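Local coordinates for glycosyl hydrolases family 2, sugar binding domain protein (Bacteroides uniformis str. 3978 T3 ii, PDB 6D1P) that probably hydrolyses O-glycosidic bonds as a beta-glucuronidase of glycoside hydrolase family 2 in a human gut bacterium, at residues R347-M350 / Q351-E355; G370-L373 / R374-E378; M406-N409 / M410-H414; F491-Y494 / R495-E498; S609-V612 / F613-Y616. All coordinates share one frame; numbering follows the deposited sequence.

Interaction 1: R347-M350 / Q351-E355; sequences RTEM and QQIKE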
loop_
_atom_site.group_PDB
_atom_site.type_symbol
_atom_site.label_atom_id
_atom_site.label_comp_id
_atom_site.label_asym_id
_atom_site.label_seq_id
_atom_site.Cartn_x
_atom_site.Cartn_y
_atom_site.Cartn_z
ATOM N N ARG A 347 5.859 -28.748 10.859
ATOM C CA ARG A 347 5.931 -30.210 10.983
ATOM C C ARG A 347 5.865 -30.879 9.623
ATOM O O ARG A 347 6.700 -31.727 9.286
ATOM C CB ARG A 347 4.791 -30.740 11.852
ATOM C CG ARG A 347 5.012 -30.626 13.327
ATOM C CD ARG A 347 4.342 -31.773 14.064
ATOM N NE ARG A 347 5.103 -32.079 15.272
ATOM C CZ ARG A 347 6.057 -33.004 15.350
ATOM N NH1 ARG A 347 6.364 -33.763 14.298
ATOM N NH2 ARG A 347 6.687 -33.186 16.500
ATOM N N THR A 348 4.854 -30.523 8.837
ATOM C CA THR A 348 4.691 -31.109 7.515
ATOM C C THR A 348 5.956 -30.950 6.681
ATOM O O THR A 348 6.405 -31.900 6.028
ATOM C CB THR A 348 3.498 -30.455 6.813
ATOM O OG1 THR A 348 2.296 -30.802 7.507
ATOM C CG2 THR A 348 3.410 -30.921 5.367
ATOM N N GLU A 349 6.552 -29.748 6.708
ATOM C CA GLU A 349 7.680 -29.459 5.825
ATOM C C GLU A 349 8.943 -30.163 6.294
ATOM O O GLU A 349 9.662 -30.771 5.492
ATOM C CB GLU A 349 7.902 -27.950 5.736
ATOM C CG GLU A 349 9.213 -27.533 5.071
ATOM C CD GLU A 349 9.439 -26.016 5.157
ATOM O OE1 GLU A 349 8.548 -25.326 5.733
ATOM O OE2 GLU A 349 10.491 -25.520 4.671
ATOM N N MET A 350 9.236 -30.085 7.589
ATOM C CA MET A 350 10.427 -30.755 8.106
ATOM C C MET A 350 10.353 -32.264 7.870
ATOM O O MET A 350 11.341 -32.881 7.448
ATOM C CB MET A 350 10.614 -30.421 9.587
ATOM C CG MET A 350 10.775 -28.924 9.870
ATOM S SD MET A 350 12.040 -28.133 8.844
ATOM C CE MET A 350 13.502 -29.031 9.346
ATOM N N GLN A 351 9.174 -32.867 8.071
ATOM C CA GLN A 351 9.006 -34.280 7.723
ATOM C C GLN A 351 9.298 -34.527 6.250
ATOM O O GLN A 351 9.957 -35.511 5.902
ATOM C CB GLN A 351 7.592 -34.766 8.069
ATOM C CG GLN A 351 7.502 -35.504 9.394
ATOM C CD GLN A 351 6.078 -35.901 9.765
ATOM O OE1 GLN A 351 5.391 -36.605 9.007
ATOM N NE2 GLN A 351 5.628 -35.458 10.947
ATOM N N GLN A 352 8.818 -33.649 5.372
ATOM C CA GLN A 352 9.073 -33.831 3.948
ATOM C C GLN A 352 10.570 -33.830 3.659
ATOM O O GLN A 352 11.055 -34.582 2.799
ATOM C CB GLN A 352 8.371 -32.726 3.162
ATOM C CG GLN A 352 7.912 -33.101 1.758
ATOM C CD GLN A 352 7.205 -31.927 1.059
ATOM O OE1 GLN A 352 7.303 -30.787 1.509
ATOM N NE2 GLN A 352 6.505 -32.205 -0.036
ATOM N N ILE A 353 11.314 -32.991 4.382
ATOM C CA ILE A 353 12.759 -32.913 4.217
ATOM C C ILE A 353 13.414 -34.189 4.733
ATOM O O ILE A 353 14.210 -34.827 4.028
ATOM C CB ILE A 353 13.303 -31.661 4.935
ATOM C CG1 ILE A 353 12.750 -30.396 4.265
ATOM C CG2 ILE A 353 14.824 -31.677 4.981
ATOM C CD1 ILE A 353 13.252 -29.108 4.835
ATOM N N LYS A 354 13.088 -34.569 5.974
ATOM C CA LYS A 354 13.610 -35.805 6.549
ATOM C C LYS A 354 13.348 -36.998 5.634
ATOM O O LYS A 354 14.250 -37.797 5.370
ATOM C CB LYS A 354 12.993 -36.039 7.926
ATOM C CG LYS A 354 13.473 -37.329 8.579
ATOM C CD LYS A 354 14.920 -37.219 9.023
ATOM C CE LYS A 354 15.426 -38.550 9.591
ATOM N NZ LYS A 354 16.704 -38.339 10.333
ATOM N N GLU A 355 12.128 -37.099 5.096
ATOM C CA GLU A 355 11.777 -38.186 4.186
ATOM C C GLU A 355 12.531 -38.126 2.871
ATOM O O GLU A 355 12.560 -39.130 2.153
ATOM C CB GLU A 355 10.277 -38.161 3.899
ATOM C CG GLU A 355 9.484 -38.546 5.106
ATOM C CD GLU A 355 8.019 -38.213 4.982
ATOM O OE1 GLU A 355 7.569 -37.907 3.850
ATOM O OE2 GLU A 355 7.327 -38.244 6.032
#
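Ile353 folds back over the helical turn formed by Glu349 and Met350, in helix 343-356 of the TIM barrel, the helical arm of the beta-alpha-beta unit between strands 321-329 and 360-362. Its branched side chain can be followed outward. CB sits 3.4 Å from Met350 O. The first torsion (-65°) sets CG1 beside the backbone N and so over the preceding turn, where CG1 lies 3.3 Å from Glu349 O. With CD1 extended beyond it, the methyl tip reaches two side chains of the preceding turn, 4.3 Å from Glu349 CG and equally far from Met350 SD. The backbone beside it keeps the i to i+4 bonds of a regular helix: Lys354 N gives Met350 O a nearly straight bond of 2.8 Å, while Ile353 N reaches Glu349 O at 3.0 Å with a more bent N-H (150°).

The acidic end of Glu349 turns elsewhere, to Arg330 and Lys579, and the side chain lies about 6 Å from a bound sodium ion. Phe578 touches Ile353 from a loop, and Met350 packs on helix 370-379. On the more exposed flank, Arg347 is held through NH2 by a salt bridge to Glu378. The guanidinium plane stands 64° from the Gln351 amide, whose NE2 is at its edge, 3.8 Å from Arg347 NH1; both are donors, so this is proximity without a bond.

Interaction 2: G370-L373 / R374-E378; sequences GIIL and RLCDE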
loop_
_atom_site.group_PDB
_atom_site.type_symbol
_atom_site.label_atom_id
_atom_site.label_comp_id
_atom_site.label_asym_id
_atom_site.label_seq_id
_atom_site.Cartn_x
_atom_site.Cartn_y
_atom_site.Cartn_z
ATOM N N GLY A 370 12.101 -21.494 16.916
ATOM C CA GLY A 370 12.470 -22.591 17.794
ATOM C C GLY A 370 11.767 -23.893 17.454
ATOM O O GLY A 370 12.298 -24.970 17.743
ATOM N N ILE A 371 10.583 -23.814 16.831
ATOM C CA ILE A 371 9.876 -25.013 16.391
ATOM C C ILE A 371 10.711 -25.780 15.383
ATOM O O ILE A 371 10.708 -27.017 15.368
ATOM C CB ILE A 371 8.498 -24.639 15.812
ATOM C CG1 ILE A 371 7.702 -23.860 16.854
ATOM C CG2 ILE A 371 7.738 -25.877 15.402
ATOM C CD1 ILE A 371 6.479 -23.180 16.311
ATOM N N ILE A 372 11.441 -25.063 14.527
ATOM C CA ILE A 372 12.282 -25.735 13.541
ATOM C C ILE A 372 13.447 -26.439 14.225
ATOM O O ILE A 372 13.817 -27.561 13.859
ATOM C CB ILE A 372 12.773 -24.723 12.495
ATOM C CG1 ILE A 372 11.575 -24.032 11.808
ATOM C CG2 ILE A 372 13.719 -25.401 11.517
ATOM C CD1 ILE A 372 10.829 -24.912 10.871
ATOM N N LEU A 373 14.038 -25.788 15.229
ATOM C CA LEU A 373 15.152 -26.383 15.960
ATOM C C LEU A 373 14.713 -27.655 16.673
ATOM O O LEU A 373 15.377 -28.695 16.578
ATOM C CB LEU A 373 15.717 -25.361 16.952
ATOM C CG LEU A 373 16.645 -24.267 16.411
ATOM C CD1 LEU A 373 17.973 -24.904 16.077
ATOM C CD2 LEU A 373 16.092 -23.494 15.178
ATOM N N ARG A 374 13.581 -27.591 17.385
ATOM C CA ARG A 374 13.047 -28.793 18.016
ATOM C C ARG A 374 12.807 -29.891 16.990
ATOM O O ARG A 374 13.151 -31.053 17.226
ATOM C CB ARG A 374 11.761 -28.468 18.768
ATOM C CG ARG A 374 11.985 -27.692 20.038
ATOM C CD ARG A 374 10.702 -27.027 20.506
ATOM N NE ARG A 374 10.949 -25.617 20.773
ATOM C CZ ARG A 374 10.030 -24.660 20.721
ATOM N NH1 ARG A 374 8.765 -24.953 20.409
ATOM N NH2 ARG A 374 10.393 -23.407 20.971
ATOM N N LEU A 375 12.254 -29.541 15.825
ATOM C CA LEU A 375 12.052 -30.554 14.791
ATOM C C LEU A 375 13.373 -31.149 14.301
ATOM O O LEU A 375 13.443 -32.346 13.994
ATOM C CB LEU A 375 11.254 -29.960 13.631
ATOM C CG LEU A 375 9.752 -29.798 13.924
ATOM C CD1 LEU A 375 9.108 -28.721 13.017
ATOM C CD2 LEU A 375 9.020 -31.141 13.804
ATOM N N CYS A 376 14.426 -30.345 14.227
ATOM C CA CYS A 376 15.722 -30.877 13.819
ATOM C C CYS A 376 16.284 -31.803 14.895
ATOM O O CYS A 376 16.757 -32.906 14.598
ATOM C CB CYS A 376 16.680 -29.719 13.513
ATOM S SG CYS A 376 16.233 -28.812 11.996
ATOM N N ASP A 377 16.222 -31.373 16.157
ATOM C CA ASP A 377 16.551 -32.263 17.262
ATOM C C ASP A 377 15.777 -33.578 17.180
ATOM O O ASP A 377 16.337 -34.658 17.419
ATOM C CB ASP A 377 16.265 -31.567 18.587
ATOM C CG ASP A 377 17.287 -30.508 18.910
ATOM O OD1 ASP A 377 18.244 -30.355 18.133
ATOM O OD2 ASP A 377 17.148 -29.818 19.940
ATOM N N GLU A 378 14.491 -33.513 16.834
ATOM C CA GLU A 378 13.619 -34.669 16.983
ATOM C C GLU A 378 13.652 -35.603 15.775
ATOM O O GLU A 378 13.679 -36.828 15.941
ATOM C CB GLU A 378 12.198 -34.186 17.264
ATOM C CG GLU A 378 11.135 -35.256 17.197
ATOM C CD GLU A 378 9.724 -34.658 17.111
ATOM O OE1 GLU A 378 9.477 -33.566 17.691
ATOM O OE2 GLU A 378 8.865 -35.278 16.447
#
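Ile371 and Leu375 run alongside each other with their ends in a common direction on helix 370-379, which connects strands 360-362 and 382-386 as a beta-alpha-beta unit of the TIM barrel. This flank is close-packed: Ile371 CG2 meets Leu375 CD1 at 4.0 Å, and the same CD1 is 3.3 Å from Ile371 O. Met346 of helix 343-356 touches Ile371, extending the apolar layer between helices. Further round, Ile372 CG2 approaches Cys376 SG at 4.3 Å, and Cys376 packs on Val383 of the next strand.

The opposite character is seen at Arg374, an exposed residue. Bent at chi3 (-129°), its chain curls back so that one guanidinium face lies over the first turn. Gly370 O is 3.3 Å above that plane, toward the rim, and Ile371 N stands over the centre. The carbonyl's bonded partner is instead Arg374 N, at 2.9 Å and 175°. With no side chain on Gly370, Arg374 NH2 comes to 3.9 Å from Gly370 CA.

Interaction 3: M406-N409 / M410-H414; sequences MLTN and MIEQH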
loop_
_atom_site.group_PDB
_atom_site.type_symbol
_atom_site.label_atom_id
_atom_site.label_comp_id
_atom_site.label_asym_id
_atom_site.label_seq_id
_atom_site.Cartn_x
_atom_site.Cartn_y
_atom_site.Cartn_z
ATOM N N MET A 406 22.359 -9.990 17.833
ATOM C CA MET A 406 21.665 -11.150 17.283
ATOM C C MET A 406 22.538 -12.402 17.369
ATOM O O MET A 406 22.033 -13.496 17.647
ATOM C CB MET A 406 21.204 -10.863 15.853
ATOM C CG MET A 406 20.113 -9.789 15.807
ATOM S SD MET A 406 19.353 -9.516 14.191
ATOM C CE MET A 406 18.188 -10.873 14.083
ATOM N N LEU A 407 23.853 -12.262 17.175
ATOM C CA LEU A 407 24.730 -13.411 17.383
ATOM C C LEU A 407 24.603 -13.923 18.808
ATOM O O LEU A 407 24.425 -15.127 19.038
ATOM C CB LEU A 407 26.179 -13.047 17.068
ATOM C CG LEU A 407 27.151 -14.203 17.271
ATOM C CD1 LEU A 407 26.773 -15.383 16.415
ATOM C CD2 LEU A 407 28.560 -13.738 16.953
ATOM N N THR A 408 24.631 -12.999 19.772
ATOM C CA THR A 408 24.484 -13.354 21.179
ATOM C C THR A 408 23.151 -14.044 21.439
ATOM O O THR A 408 23.100 -15.096 22.090
ATOM C CB THR A 408 24.626 -12.095 22.034
ATOM O OG1 THR A 408 25.938 -11.545 21.839
ATOM C CG2 THR A 408 24.405 -12.392 23.501
ATOM N N ASN A 409 22.062 -13.476 20.911
ATOM C CA ASN A 409 20.740 -14.052 21.136
ATOM C C ASN A 409 20.618 -15.419 20.475
ATOM O O ASN A 409 20.075 -16.357 21.068
ATOM C CB ASN A 409 19.648 -13.110 20.616
ATOM C CG ASN A 409 19.418 -11.912 21.518
ATOM O OD1 ASN A 409 19.785 -11.922 22.682
ATOM N ND2 ASN A 409 18.781 -10.875 20.979
ATOM N N MET A 410 21.113 -15.552 19.247
ATOM C CA MET A 410 21.001 -16.822 18.541
ATOM C C MET A 410 21.704 -17.942 19.299
ATOM O O MET A 410 21.153 -19.034 19.469
ATOM C CB MET A 410 21.586 -16.690 17.143
ATOM C CG MET A 410 21.253 -17.850 16.253
ATOM S SD MET A 410 22.117 -17.732 14.691
ATOM C CE MET A 410 23.805 -17.715 15.272
ATOM N N ILE A 411 22.929 -17.682 19.753
ATOM C CA ILE A 411 23.703 -18.687 20.466
ATOM C C ILE A 411 23.070 -18.986 21.817
ATOM O O ILE A 411 22.855 -20.145 22.174
ATOM C CB ILE A 411 25.158 -18.218 20.613
ATOM C CG1 ILE A 411 25.869 -18.292 19.260
ATOM C CG2 ILE A 411 25.868 -19.039 21.673
ATOM C CD1 ILE A 411 27.171 -17.551 19.244
ATOM N N GLU A 412 22.745 -17.949 22.581
ATOM C CA GLU A 412 22.183 -18.191 23.905
ATOM C C GLU A 412 20.834 -18.898 23.832
ATOM O O GLU A 412 20.532 -19.734 24.690
ATOM C CB GLU A 412 22.067 -16.877 24.675
ATOM C CG GLU A 412 23.381 -16.493 25.356
ATOM C CD GLU A 412 23.316 -15.157 26.061
ATOM O OE1 GLU A 412 22.272 -14.464 25.941
ATOM O OE2 GLU A 412 24.314 -14.792 26.721
ATOM N N GLN A 413 20.029 -18.601 22.808
ATOM C CA GLN A 413 18.683 -19.144 22.712
ATOM C C GLN A 413 18.635 -20.542 22.108
ATOM O O GLN A 413 17.664 -21.264 22.346
ATOM C CB GLN A 413 17.791 -18.182 21.906
ATOM C CG GLN A 413 17.354 -16.952 22.724
ATOM C CD GLN A 413 16.845 -15.783 21.876
ATOM O OE1 GLN A 413 16.369 -15.961 20.758
ATOM N NE2 GLN A 413 16.949 -14.585 22.418
ATOM N N HIS A 414 19.647 -20.951 21.342
ATOM C CA HIS A 414 19.626 -22.252 20.682
ATOM C C HIS A 414 20.756 -23.192 21.093
ATOM O O HIS A 414 20.844 -24.299 20.548
ATOM C CB HIS A 414 19.666 -22.070 19.159
ATOM C CG HIS A 414 18.395 -21.547 18.589
ATOM N ND1 HIS A 414 18.240 -21.259 17.250
ATOM C CD2 HIS A 414 17.207 -21.265 19.176
ATOM C CE1 HIS A 414 17.012 -20.819 17.038
ATOM N NE2 HIS A 414 16.364 -20.821 18.190
#
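Met410 N bonds to Met406 O at 2.8 Å (163°), and one turn on Gln413 N reaches Asn409 O at the same distance but with a more bent N-H (147°). Between them, the i to i+4 bonds to Leu407 O and Thr408 O continue the pattern.

The Gln413 side chain runs back alongside Asn409, its amide plane only 18° from that of its neighbour. Gln413 NE2 rests 3.6 Å from Asn409 CB. The two amides are not bonded to each other; they serve partners elsewhere. Asn409 ND2 binds Asp135 and Gln413 NE2 binds Glu136 O, both in the sugar-binding range, while Gln413 OE1 takes Gln367.

Farther round the helix the contact becomes apolar. Leu407, its CG swung anti to the backbone N, brings CD1 to 3.6 Å from Ile411 CD1 and 3.9 Å from Met410 CE. Trp423 and Leu425 of strand 420-432 receive this cluster, as expected of a barrel helix between strands 382-386 and 420-432.

The chemistry thus divides helix 397-414 lengthwise: carbon and sulfur seat it against strand 420-432 and helix 440-457, while the amide nitrogens of Asn409 and Gln413 tie it to the sugar-binding domain.

Interaction 4: F491-Y494 / R495-E498; sequences FRNY and REME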
loop_
_atom_site.group_PDB
_atom_site.type_symbol
_atom_site.label_atom_id
_atom_site.label_comp_id
_atom_site.label_asym_id
_atom_site.label_seq_id
_atom_site.Cartn_x
_atom_site.Cartn_y
_atom_site.Cartn_z
ATOM N N PHE A 491 27.930 -28.635 -15.219
ATOM C CA PHE A 491 27.772 -29.402 -13.988
ATOM C C PHE A 491 28.735 -30.585 -13.947
ATOM O O PHE A 491 29.101 -31.046 -12.857
ATOM C CB PHE A 491 26.300 -29.824 -13.761
ATOM C CG PHE A 491 25.727 -30.806 -14.768
ATOM C CD1 PHE A 491 26.122 -32.144 -14.782
ATOM C CD2 PHE A 491 24.720 -30.409 -15.629
ATOM C CE1 PHE A 491 25.569 -33.050 -15.691
ATOM C CE2 PHE A 491 24.144 -31.301 -16.533
ATOM C CZ PHE A 491 24.569 -32.626 -16.564
ATOM N N ARG A 492 29.209 -31.031 -15.111
ATOM C CA ARG A 492 30.258 -32.042 -15.154
ATOM C C ARG A 492 31.592 -31.532 -14.600
ATOM O O ARG A 492 32.464 -32.348 -14.269
ATOM C CB ARG A 492 30.409 -32.546 -16.591
ATOM C CG ARG A 492 29.307 -33.524 -16.992
ATOM C CD ARG A 492 29.265 -33.765 -18.486
ATOM N NE ARG A 492 28.313 -34.825 -18.845
ATOM C CZ ARG A 492 27.054 -34.608 -19.234
ATOM N NH1 ARG A 492 26.566 -33.372 -19.307
ATOM N NH2 ARG A 492 26.269 -35.623 -19.554
ATOM N N ASN A 493 31.758 -30.219 -14.441
ATOM C CA ASN A 493 32.967 -29.673 -13.827
ATOM C C ASN A 493 32.921 -29.668 -12.305
ATOM O O ASN A 493 33.818 -29.086 -11.682
ATOM C CB ASN A 493 33.207 -28.254 -14.344
ATOM C CG ASN A 493 33.412 -28.222 -15.842
ATOM O OD1 ASN A 493 32.848 -27.386 -16.548
ATOM N ND2 ASN A 493 34.239 -29.153 -16.345
ATOM N N TYR A 494 31.919 -30.320 -11.700
ATOM C CA TYR A 494 31.675 -30.173 -10.266
ATOM C C TYR A 494 32.854 -30.670 -9.432
ATOM O O TYR A 494 33.353 -29.959 -8.554
ATOM C CB TYR A 494 30.388 -30.917 -9.868
ATOM C CG TYR A 494 30.258 -31.141 -8.363
ATOM C CD1 TYR A 494 30.391 -30.085 -7.466
ATOM C CD2 TYR A 494 30.001 -32.401 -7.844
ATOM C CE1 TYR A 494 30.287 -30.286 -6.103
ATOM C CE2 TYR A 494 29.891 -32.613 -6.471
ATOM C CZ TYR A 494 30.038 -31.557 -5.609
ATOM O OH TYR A 494 29.935 -31.758 -4.243
ATOM N N ARG A 495 33.277 -31.915 -9.651
ATOM C CA ARG A 495 34.341 -32.465 -8.822
ATOM C C ARG A 495 35.591 -31.593 -8.875
ATOM O O ARG A 495 36.204 -31.321 -7.841
ATOM C CB ARG A 495 34.667 -33.901 -9.252
ATOM C CG ARG A 495 35.751 -34.553 -8.398
ATOM C CD ARG A 495 36.390 -35.750 -9.102
ATOM N NE ARG A 495 35.546 -36.944 -9.111
ATOM C CZ ARG A 495 35.509 -37.816 -10.120
ATOM N NH1 ARG A 495 36.257 -37.610 -11.202
ATOM N NH2 ARG A 495 34.719 -38.891 -10.053
ATOM N N GLU A 496 35.978 -31.140 -10.070
ATOM C CA GLU A 496 37.172 -30.312 -10.198
ATOM C C GLU A 496 37.047 -29.043 -9.349
ATOM O O GLU A 496 37.929 -28.743 -8.533
ATOM C CB GLU A 496 37.413 -29.987 -11.681
ATOM C CG GLU A 496 38.601 -29.038 -11.961
ATOM C CD GLU A 496 38.695 -28.574 -13.423
ATOM O OE1 GLU A 496 38.180 -29.275 -14.332
ATOM O OE2 GLU A 496 39.285 -27.494 -13.663
ATOM N N MET A 497 35.920 -28.317 -9.486
ATOM C CA MET A 497 35.689 -27.113 -8.683
ATOM C C MET A 497 35.594 -27.441 -7.196
ATOM O O MET A 497 36.071 -26.671 -6.349
ATOM C CB MET A 497 34.419 -26.409 -9.152
ATOM C CG MET A 497 34.436 -26.060 -10.620
ATOM S SD MET A 497 32.783 -25.841 -11.326
ATOM C CE MET A 497 32.352 -24.158 -10.834
ATOM N N GLU A 498 34.995 -28.583 -6.855
ATOM C CA GLU A 498 34.925 -28.951 -5.445
ATOM C C GLU A 498 36.310 -29.251 -4.885
ATOM O O GLU A 498 36.628 -28.865 -3.747
ATOM C CB GLU A 498 34.010 -30.159 -5.254
ATOM C CG GLU A 498 33.491 -30.329 -3.838
ATOM C CD GLU A 498 32.277 -29.435 -3.570
ATOM O OE1 GLU A 498 32.359 -28.234 -3.886
ATOM O OE2 GLU A 498 31.240 -29.942 -3.073
HETATM O O HOH W 1 35.307 -32.313 -13.206
HETATM O O HOH W 2 32.183 -33.556 -11.789
HETATM O O HOH W 3 36.005 -30.703 -14.502
#
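Glu498 OE2 receives two donors, Tyr494 OH at 2.5 Å and His510 ND1. The phenol comes from above the carboxylate plane, 49° out of it, and the ring stands at 69° to the carboxylate. Seen from the tyrosine, the acceptor is at the ring edge, with Glu498 OE2 also 3.2 Å from Tyr494 CE1. A bend at chi2 of Glu498 (82°) carries the carboxylate back to the phenol one turn earlier, and Glu498 N bonds to Tyr494 O. Two donors on one oxygen would probably help offset the cost of burying a charged carboxylate.

These groups span the first turn of helix 494-503, which in the TIM barrel domain precedes strand 510-511, the strand that supplies His510. Asn493 holds the N-cap position, yet its side chain makes no capping bond: OD1 instead accepts from Arg490 N. Waters serve the helix start. Arg492 O accepts from two of them, one of which takes Arg495 N at 2.9 Å, the other only weakly Glu496 N. A third water links Asn493 ND2 to Glu496 OE1, at 2.6 Å from the latter. On another side, Met497 SD packs 3.9 Å from Asn493 CB, and a thiocyanate ion, probably from the crystallisation liquor, lies about 4 Å from the Met497 side chain.

Interaction 5: S609-V612 / F613-Y616; sequences SYYV and FQSY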
loop_
_atom_site.group_PDB
_atom_site.type_symbol
_atom_site.label_atom_id
_atom_site.label_comp_id
_atom_site.label_asym_id
_atom_site.label_seq_id
_atom_site.Cartn_x
_atom_site.Cartn_y
_atom_site.Cartn_z
ATOM N N SER A 609 12.447 -33.329 -9.168
ATOM C CA SER A 609 13.792 -33.357 -8.615
ATOM C C SER A 609 13.809 -33.796 -7.162
ATOM O O SER A 609 14.851 -34.252 -6.686
ATOM C CB SER A 609 14.423 -31.983 -8.728
ATOM O OG SER A 609 13.520 -31.004 -8.232
ATOM N N TYR A 610 12.695 -33.641 -6.432
ATOM C CA TYR A 610 12.644 -34.128 -5.054
ATOM C C TYR A 610 12.963 -35.627 -4.981
ATOM O O TYR A 610 13.548 -36.087 -3.996
ATOM C CB TYR A 610 11.266 -33.831 -4.448
ATOM C CG TYR A 610 11.023 -34.414 -3.053
ATOM C CD1 TYR A 610 10.496 -35.704 -2.889
ATOM C CD2 TYR A 610 11.292 -33.669 -1.902
ATOM C CE1 TYR A 610 10.258 -36.238 -1.608
ATOM C CE2 TYR A 610 11.067 -34.199 -0.620
ATOM C CZ TYR A 610 10.550 -35.490 -0.484
ATOM O OH TYR A 610 10.320 -36.010 0.777
ATOM N N TYR A 611 12.601 -36.391 -6.022
ATOM C CA TYR A 611 12.807 -37.840 -6.049
ATOM C C TYR A 611 14.219 -38.203 -6.474
ATOM O O TYR A 611 14.721 -39.270 -6.095
ATOM C CB TYR A 611 11.780 -38.491 -6.983
ATOM C CG TYR A 611 10.378 -38.107 -6.556
ATOM C CD1 TYR A 611 9.807 -38.700 -5.437
ATOM C CD2 TYR A 611 9.658 -37.108 -7.214
ATOM C CE1 TYR A 611 8.560 -38.345 -4.999
ATOM C CE2 TYR A 611 8.379 -36.740 -6.769
ATOM C CZ TYR A 611 7.851 -37.366 -5.655
ATOM O OH TYR A 611 6.621 -37.066 -5.156
ATOM N N VAL A 612 14.871 -37.345 -7.260
ATOM C CA VAL A 612 16.284 -37.557 -7.536
ATOM C C VAL A 612 17.062 -37.593 -6.233
ATOM O O VAL A 612 17.811 -38.541 -5.971
ATOM C CB VAL A 612 16.817 -36.479 -8.487
ATOM C CG1 VAL A 612 18.299 -36.657 -8.668
ATOM C CG2 VAL A 612 16.077 -36.557 -9.817
ATOM N N PHE A 613 16.850 -36.591 -5.373
ATOM C CA PHE A 613 17.505 -36.597 -4.062
ATOM C C PHE A 613 17.062 -37.791 -3.235
ATOM O O PHE A 613 17.887 -38.436 -2.570
ATOM C CB PHE A 613 17.223 -35.299 -3.290
ATOM C CG PHE A 613 18.098 -34.137 -3.711
ATOM C CD1 PHE A 613 19.403 -34.028 -3.248
ATOM C CD2 PHE A 613 17.625 -33.174 -4.588
ATOM C CE1 PHE A 613 20.215 -33.000 -3.646
ATOM C CE2 PHE A 613 18.439 -32.112 -4.986
ATOM C CZ PHE A 613 19.735 -32.029 -4.517
ATOM N N GLN A 614 15.762 -38.092 -3.243
ATOM C CA GLN A 614 15.261 -39.156 -2.384
ATOM C C GLN A 614 15.864 -40.493 -2.788
ATOM O O GLN A 614 16.279 -41.281 -1.930
ATOM C CB GLN A 614 13.737 -39.213 -2.437
ATOM C CG GLN A 614 13.091 -40.105 -1.370
ATOM C CD GLN A 614 11.563 -40.008 -1.383
ATOM O OE1 GLN A 614 10.925 -40.202 -2.425
ATOM N NE2 GLN A 614 10.978 -39.684 -0.226
ATOM N N SER A 615 15.977 -40.732 -4.095
ATOM C CA SER A 615 16.513 -41.992 -4.574
ATOM C C SER A 615 17.968 -42.186 -4.164
ATOM O O SER A 615 18.419 -43.330 -4.069
ATOM C CB SER A 615 16.383 -42.069 -6.091
ATOM O OG SER A 615 17.245 -41.148 -6.710
ATOM N N TYR A 616 18.702 -41.100 -3.906
ATOM C CA TYR A 616 20.102 -41.184 -3.497
ATOM C C TYR A 616 20.278 -41.182 -1.989
ATOM O O TYR A 616 21.244 -41.756 -1.481
ATOM C CB TYR A 616 20.894 -40.009 -4.073
ATOM C CG TYR A 616 21.504 -40.200 -5.445
ATOM C CD1 TYR A 616 22.775 -40.743 -5.586
ATOM C CD2 TYR A 616 20.835 -39.794 -6.594
ATOM C CE1 TYR A 616 23.357 -40.904 -6.838
ATOM C CE2 TYR A 616 21.410 -39.949 -7.854
ATOM C CZ TYR A 616 22.679 -40.505 -7.965
ATOM O OH TYR A 616 23.283 -40.662 -9.199
#
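Ser615 turns its OG between its own backbone N and carbonyl carbon (chi1 69°), which places it 2.8 Å from Val612 O as a hydrogen-bond donor. Gln614, by contrast, has CG opposite its backbone N (chi1 -169°) and an extended chain, sending the amide back along the preceding turn toward two tyrosines.

That amide meets the rings differently. Its OE1 lies at the edge of the Tyr611 ring, 3.5 Å from CD1, with amide and ring planes 55° apart and the two side chains running alongside each other. Its NE2 approaches Tyr610 CE1 at 3.8 Å, the planes more steeply inclined. The tyrosines themselves adjoin, Tyr610 CD1 standing 3.9 Å above one face of the Tyr611 ring, toward its rim.

Helix 609-617, within the TIM barrel domain, lies beside helices 343-356 and 550-564. Gln614 NE2 donates to Glu355 O of the former. Phe613 stacks on Phe575, while its CD2 stays 3.6 Å from Ser609 O.

Backbone bonding is uneven here: Ser615 N reaches Tyr611 O at 2.8 Å, whereas Tyr616 N is only weakly bonded to Val612 O. Val612 O also lies in the plane of the Tyr616 ring at its edge, 3.3 Å from CD2. The serine hydroxyl therefore supplies the firm bond to Val612 O that the stretched main-chain N-H does not, near the end of the helix.

How the interactions relate
Interactions 1, 2, 3 and 5 form a touching series of helices round the TIM barrel, in the order 3, 2, 1, 5. The centre of interaction 1 lies 11 Å from that of interaction 2, where Met350 CG packs on Leu375 CD1 at 3.6 Å, and 14 Å from that of interaction 5, where Tyr610 OH and Gln352 O, 2.6 Å apart, probably share a hydrogen bond. Interaction 2 passes the series on to interaction 3 through Leu373 CD2, 3.4 Å from His414 CE1. Interaction 4 stands apart, its nearest atoms about 10 Å from interaction 5. In this apo structure the Glu349 side chain is about 6 Å from a bound sodium ion, against about 11 Å for Ile372 and 13 Å for Tyr610.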